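Long-range contacts in uric acid degradation bifunctional protein PucL (Bacillus subtilis, PDB 6A4M), which catalyses the oxidation of urate as a urate oxidase (uricase) and probably also a later decarboxylation in uric acid breakdown: residues Asn70-His75 and His93-Thr98; Gln158-Met163 and Ile200-Glu205. All coordinates share one frame; numbering follows the deposited sequence.

The two contacts differ in both place and chemistry. Contact 1, between 70-75 and 93-98, has its centre about 23 Å from the centre of the chain and is partly buried. It joins helices 64-78 and 84-98 through side chains, chiefly a phenylalanine stack, with a water bridging H75 and R94. Contact 2, between 158-163 and 200-205, is buried, its centre about 7 Å from that of the chain, and rests on four backbone hydrogen bonds between strands 153-169 and 194-204. Their centres are 23 Å apart and they do not touch, yet the elements they lie on meet: L96, on the 93-98 segment, packs on I153 of strand 153-169, and E85 of helix 84-98 hydrogen-bonds to S160 in contact 2.

Contact 1. Residues Asn70-His75 and His93-Thr98; sequences NFIQRH and HRFLDT
F71 and F95 stack face to face, ring centroids 4.0 Å apart and planes 27° from parallel, and this aromatic layer spans two helix segments whose axes come no closer than 11.5 Å. Followed outward, F71 starts with CB 3.8 Å from CZ of F95. With CG anti to the backbone N (chi1 -169°), the ring extends across the gap: CG lies near CZ and CE1 of F95, CD1 over its CZ and CE2, and CE1 3.8 Å from its CD2. Farther out, CE2 meets OG1 of T98 at 3.6 Å and CZ the carbonyl O of R94 at 3.6 Å. CE1 of H75 covers the opposite face of F71, so the phenyl ring is sandwiched; ND1 of H75 donates to the O of F71 at 2.7 Å, which fixes the imidazole there. Water 1 links NE2 of H75 to NE of R94, lying in the plane of each group. Replacing F95 by alanine is likely to deprive F71 of its stacking partner and open a gap beside I72, whose CG1 meets the F95 ring edge. Both helices pack on the sheet: I72 on V41 and C43 of strand 36-45, F95 on C43 and on I105 of strand 104-121.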
# COMPACT_ATOMS: atom_id res chain seq x y z
N ASN A 70 3.37 17.29 -16.95
CA ASN A 70 2.06 17.79 -17.39
C ASN A 70 1.15 16.66 -17.89
O ASN A 70 -0.05 16.68 -17.63
CB ASN A 70 2.22 18.87 -18.47
CG ASN A 70 2.91 20.12 -17.96
OD1 ASN A 70 2.92 20.40 -16.76
ND2 ASN A 70 3.50 20.88 -18.87
N PHE A 71 1.74 15.68 -18.58
CA PHE A 71 1.03 14.49 -19.06
C PHE A 71 0.41 13.70 -17.90
O PHE A 71 -0.76 13.33 -17.96
CB PHE A 71 1.99 13.59 -19.84
CG PHE A 71 1.32 12.47 -20.60
CD1 PHE A 71 1.05 11.25 -19.98
CD2 PHE A 71 1.00 12.62 -21.94
CE1 PHE A 71 0.45 10.22 -20.68
CE2 PHE A 71 0.41 11.59 -22.65
CZ PHE A 71 0.13 10.38 -22.02
N ILE A 72 1.21 13.46 -16.86
CA ILE A 72 0.76 12.75 -15.66
C ILE A 72 -0.37 13.50 -14.96
O ILE A 72 -1.38 12.91 -14.60
CB ILE A 72 1.95 12.49 -14.69
CG1 ILE A 72 2.89 11.43 -15.28
CG2 ILE A 72 1.47 12.04 -13.30
CD1 ILE A 72 4.30 11.48 -14.75
N GLN A 73 -0.19 14.81 -14.78
CA GLN A 73 -1.14 15.63 -14.02
C GLN A 73 -2.50 15.77 -14.69
O GLN A 73 -3.54 15.60 -14.03
CB GLN A 73 -0.55 17.01 -13.72
CG GLN A 73 0.54 16.94 -12.67
CD GLN A 73 1.19 18.28 -12.38
OE1 GLN A 73 1.20 19.19 -13.22
NE2 GLN A 73 1.73 18.41 -11.17
N ARG A 74 -2.51 16.06 -15.99
CA ARG A 74 -3.77 16.18 -16.73
C ARG A 74 -4.47 14.82 -16.89
O ARG A 74 -5.70 14.76 -16.90
CB ARG A 74 -3.59 16.91 -18.06
CG ARG A 74 -2.92 16.13 -19.18
CD ARG A 74 -2.74 17.01 -20.42
NE ARG A 74 -1.69 16.48 -21.29
CZ ARG A 74 -0.47 17.00 -21.47
NH1 ARG A 74 -0.08 18.12 -20.86
NH2 ARG A 74 0.38 16.39 -22.29
N HIS A 75 -3.70 13.74 -17.00
CA HIS A 75 -4.28 12.39 -17.02
C HIS A 75 -4.94 11.98 -15.69
O HIS A 75 -5.88 11.19 -15.70
CB HIS A 75 -3.27 11.34 -17.49
CG HIS A 75 -3.13 11.28 -18.97
ND1 HIS A 75 -2.44 12.23 -19.69
CD2 HIS A 75 -3.63 10.41 -19.88
CE1 HIS A 75 -2.51 11.94 -20.98
NE2 HIS A 75 -3.22 10.84 -21.12
N HIS A 93 -0.23 3.01 -20.51
CA HIS A 93 -0.79 2.77 -21.85
C HIS A 93 -0.77 4.02 -22.73
O HIS A 93 -0.32 3.97 -23.88
CB HIS A 93 -2.22 2.22 -21.76
CG HIS A 93 -2.29 0.73 -21.68
ND1 HIS A 93 -2.74 -0.05 -22.73
CD2 HIS A 93 -1.95 -0.13 -20.69
CE1 HIS A 93 -2.68 -1.33 -22.38
NE2 HIS A 93 -2.20 -1.40 -21.15
N ARG A 94 -1.24 5.14 -22.18
CA ARG A 94 -1.32 6.40 -22.93
C ARG A 94 0.05 6.99 -23.28
O ARG A 94 0.19 7.62 -24.33
CB ARG A 94 -2.17 7.44 -22.19
CG ARG A 94 -3.63 7.05 -21.94
CD ARG A 94 -4.31 6.40 -23.14
NE ARG A 94 -4.21 7.25 -24.32
CZ ARG A 94 -4.27 6.83 -25.59
NH1 ARG A 94 -4.44 5.55 -25.90
NH2 ARG A 94 -4.16 7.73 -26.57
N PHE A 95 1.06 6.78 -22.42
CA PHE A 95 2.45 7.16 -22.73
C PHE A 95 2.99 6.37 -23.93
O PHE A 95 3.55 6.95 -24.85
CB PHE A 95 3.39 6.96 -21.53
CG PHE A 95 3.65 8.21 -20.73
CD1 PHE A 95 4.23 9.33 -21.33
CD2 PHE A 95 3.37 8.26 -19.36
CE1 PHE A 95 4.49 10.48 -20.59
CE2 PHE A 95 3.64 9.40 -18.62
CZ PHE A 95 4.20 10.51 -19.24
N LEU A 96 2.83 5.05 -23.88
CA LEU A 96 3.30 4.18 -24.96
C LEU A 96 2.54 4.40 -26.28
O LEU A 96 3.15 4.37 -27.35
CB LEU A 96 3.22 2.71 -24.54
CG LEU A 96 4.15 2.30 -23.40
CD1 LEU A 96 3.73 0.97 -22.79
CD2 LEU A 96 5.60 2.23 -23.86
N ASP A 97 1.23 4.64 -26.19
CA ASP A 97 0.41 4.88 -27.38
C ASP A 97 0.63 6.24 -28.06
O ASP A 97 0.39 6.36 -29.26
CB ASP A 97 -1.09 4.72 -27.06
CG ASP A 97 -1.49 3.26 -26.82
OD1 ASP A 97 -0.74 2.34 -27.22
OD2 ASP A 97 -2.57 3.04 -26.24
N THR A 98 1.08 7.26 -27.31
CA THR A 98 1.29 8.61 -27.87
C THR A 98 2.75 9.03 -28.11
O THR A 98 2.99 10.05 -28.76
CB THR A 98 0.58 9.69 -27.02
OG1 THR A 98 1.13 9.73 -25.70
CG2 THR A 98 -0.92 9.42 -26.95
O HOH W 1 -4.03 10.40 -24.10

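Contact 2. Residues Gln158-Met163 and Ile200-Glu205; sequences QYSEIM and ISWQYE
This is an antiparallel strand pair inside the large sheet, joining strand 153-169 to strand 194-204; the segment axes approach to 4.7 Å with N-to-C directions at 164°. Four backbone hydrogen bonds establish the register. S160 and W202 form one hydrogen-bonded pair, with W202 N to S160 O at 2.9 Å, and I162 and I200 form the next, with I162 N to I200 O at 2.8 Å. Between them E161 and S201 make a non-hydrogen-bonded pair, their CA atoms 4.1 Å apart. CA-H...O contacts between the hydrogen-bonded pairs, such as E161 CA to I200 O, supplement the ladder.

The face carrying S160, I162, I200 and W202 is dominated by the indole. Its CG sits between the backbone N and carbonyl carbon of W202 (chi1 57°), which folds the ring back across the neighbouring strand: S160 O lies 3.4 Å above the indole plane, over its centre, while NE1 comes within 3.6 Å of S160 CB. The same carbonyl oxygen thus accepts from W202 N and is roofed by the W202 ring. I162 and I200 lie side by side, CG2 of I162 being 4.0 Å from CB of I200. Helix 221-233 covers this face, with V224 on W202 and A228 on I200, and the OG of S160 is held by E85 and S142.

On the other face E161 extends past S201, its CG 3.4 Å from the serine OG, and its OE1 forms a salt bridge with R141 of strand 139-148. With strands 139-148 and 258-267 hydrogen-bonded along the outer edges, the pair is interior to a continuous antiparallel sheet backed by helices, consistent with the tandem T-fold (tunnelling fold) of uricases.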
# COMPACT_ATOMS: atom_id res chain seq x y z
N GLN A 158 4.25 -5.82 -11.99
CA GLN A 158 3.17 -5.11 -11.32
C GLN A 158 2.99 -5.63 -9.90
O GLN A 158 2.79 -6.82 -9.70
CB GLN A 158 1.85 -5.27 -12.08
CG GLN A 158 0.72 -4.41 -11.52
CD GLN A 158 -0.66 -4.98 -11.74
OE1 GLN A 158 -1.51 -4.34 -12.34
NE2 GLN A 158 -0.89 -6.20 -11.26
N TYR A 159 3.06 -4.72 -8.93
CA TYR A 159 2.69 -5.04 -7.55
C TYR A 159 2.19 -3.81 -6.83
O TYR A 159 2.50 -2.68 -7.21
CB TYR A 159 3.86 -5.67 -6.79
CG TYR A 159 5.08 -4.79 -6.63
CD1 TYR A 159 5.23 -3.96 -5.51
CD2 TYR A 159 6.10 -4.80 -7.58
CE1 TYR A 159 6.35 -3.16 -5.35
CE2 TYR A 159 7.23 -4.00 -7.43
CZ TYR A 159 7.36 -3.19 -6.32
OH TYR A 159 8.47 -2.39 -6.17
N SER A 160 1.38 -4.06 -5.80
CA SER A 160 0.95 -3.03 -4.87
C SER A 160 1.48 -3.39 -3.50
O SER A 160 1.79 -4.55 -3.22
CB SER A 160 -0.57 -2.92 -4.85
OG SER A 160 -1.03 -2.37 -6.07
N GLU A 161 1.58 -2.38 -2.65
CA GLU A 161 2.36 -2.49 -1.43
C GLU A 161 1.78 -1.61 -0.34
O GLU A 161 1.24 -0.55 -0.64
CB GLU A 161 3.79 -2.04 -1.75
CG GLU A 161 4.82 -2.30 -0.67
CD GLU A 161 6.24 -2.04 -1.14
OE1 GLU A 161 6.42 -1.29 -2.13
OE2 GLU A 161 7.17 -2.59 -0.52
N ILE A 162 1.85 -2.07 0.91
CA ILE A 162 1.68 -1.15 2.05
C ILE A 162 3.03 -0.99 2.74
O ILE A 162 3.69 -1.98 3.07
CB ILE A 162 0.57 -1.56 3.05
CG1 ILE A 162 0.38 -0.45 4.09
CG2 ILE A 162 0.84 -2.89 3.74
CD1 ILE A 162 -0.92 -0.52 4.83
N MET A 163 3.43 0.26 2.94
CA MET A 163 4.76 0.60 3.44
C MET A 163 4.70 1.18 4.84
O MET A 163 3.69 1.77 5.23
CB MET A 163 5.40 1.65 2.55
CG MET A 163 5.42 1.34 1.07
SD MET A 163 6.63 2.39 0.24
CE MET A 163 6.14 4.03 0.75
N ILE A 200 4.70 -4.69 3.08
CA ILE A 200 4.06 -5.90 2.54
C ILE A 200 3.61 -5.62 1.11
O ILE A 200 2.90 -4.64 0.87
CB ILE A 200 2.83 -6.34 3.39
CG1 ILE A 200 3.18 -6.40 4.88
CG2 ILE A 200 2.32 -7.70 2.92
CD1 ILE A 200 1.99 -6.61 5.78
N SER A 201 4.02 -6.48 0.18
CA SER A 201 3.69 -6.39 -1.25
C SER A 201 2.83 -7.57 -1.67
O SER A 201 2.80 -8.58 -0.99
CB SER A 201 4.96 -6.41 -2.10
OG SER A 201 5.80 -5.30 -1.81
N TRP A 202 2.14 -7.42 -2.80
CA TRP A 202 1.37 -8.52 -3.39
C TRP A 202 1.24 -8.38 -4.91
O TRP A 202 1.12 -7.27 -5.44
CB TRP A 202 -0.01 -8.63 -2.73
CG TRP A 202 -0.84 -7.39 -2.80
CD1 TRP A 202 -1.72 -7.04 -3.78
CD2 TRP A 202 -0.86 -6.32 -1.85
NE1 TRP A 202 -2.30 -5.83 -3.50
CE2 TRP A 202 -1.79 -5.36 -2.32
CE3 TRP A 202 -0.19 -6.07 -0.64
CZ2 TRP A 202 -2.06 -4.17 -1.63
CZ3 TRP A 202 -0.46 -4.89 0.05
CH2 TRP A 202 -1.39 -3.96 -0.45
N GLN A 203 1.27 -9.53 -5.59
CA GLN A 203 1.11 -9.59 -7.04
C GLN A 203 -0.15 -10.38 -7.37
O GLN A 203 -0.42 -11.42 -6.76
CB GLN A 203 2.33 -10.27 -7.68
CG GLN A 203 3.60 -9.45 -7.57
CD GLN A 203 4.78 -10.10 -8.26
OE1 GLN A 203 5.16 -11.23 -7.94
NE2 GLN A 203 5.38 -9.39 -9.21
N TYR A 204 -0.93 -9.86 -8.32
CA TYR A 204 -2.15 -10.52 -8.77
C TYR A 204 -1.82 -11.57 -9.83
O TYR A 204 -0.92 -11.38 -10.64
CB TYR A 204 -3.12 -9.51 -9.38
CG TYR A 204 -3.72 -8.52 -8.42
CD1 TYR A 204 -3.02 -7.38 -8.03
CD2 TYR A 204 -5.01 -8.70 -7.93
CE1 TYR A 204 -3.58 -6.45 -7.16
CE2 TYR A 204 -5.58 -7.78 -7.06
CZ TYR A 204 -4.87 -6.66 -6.68
OH TYR A 204 -5.44 -5.75 -5.82
N GLU A 205 -2.57 -12.67 -9.82
CA GLU A 205 -2.53 -13.65 -10.91
C GLU A 205 -3.03 -12.99 -12.19
O GLU A 205 -2.40 -13.09 -13.25
CB GLU A 205 -3.39 -14.88 -10.57
CG GLU A 205 -3.16 -16.09 -11.48
CD GLU A 205 -4.29 -17.10 -11.43
OE1 GLU A 205 -5.07 -17.12 -10.45
OE2 GLU A 205 -4.41 -17.89 -12.39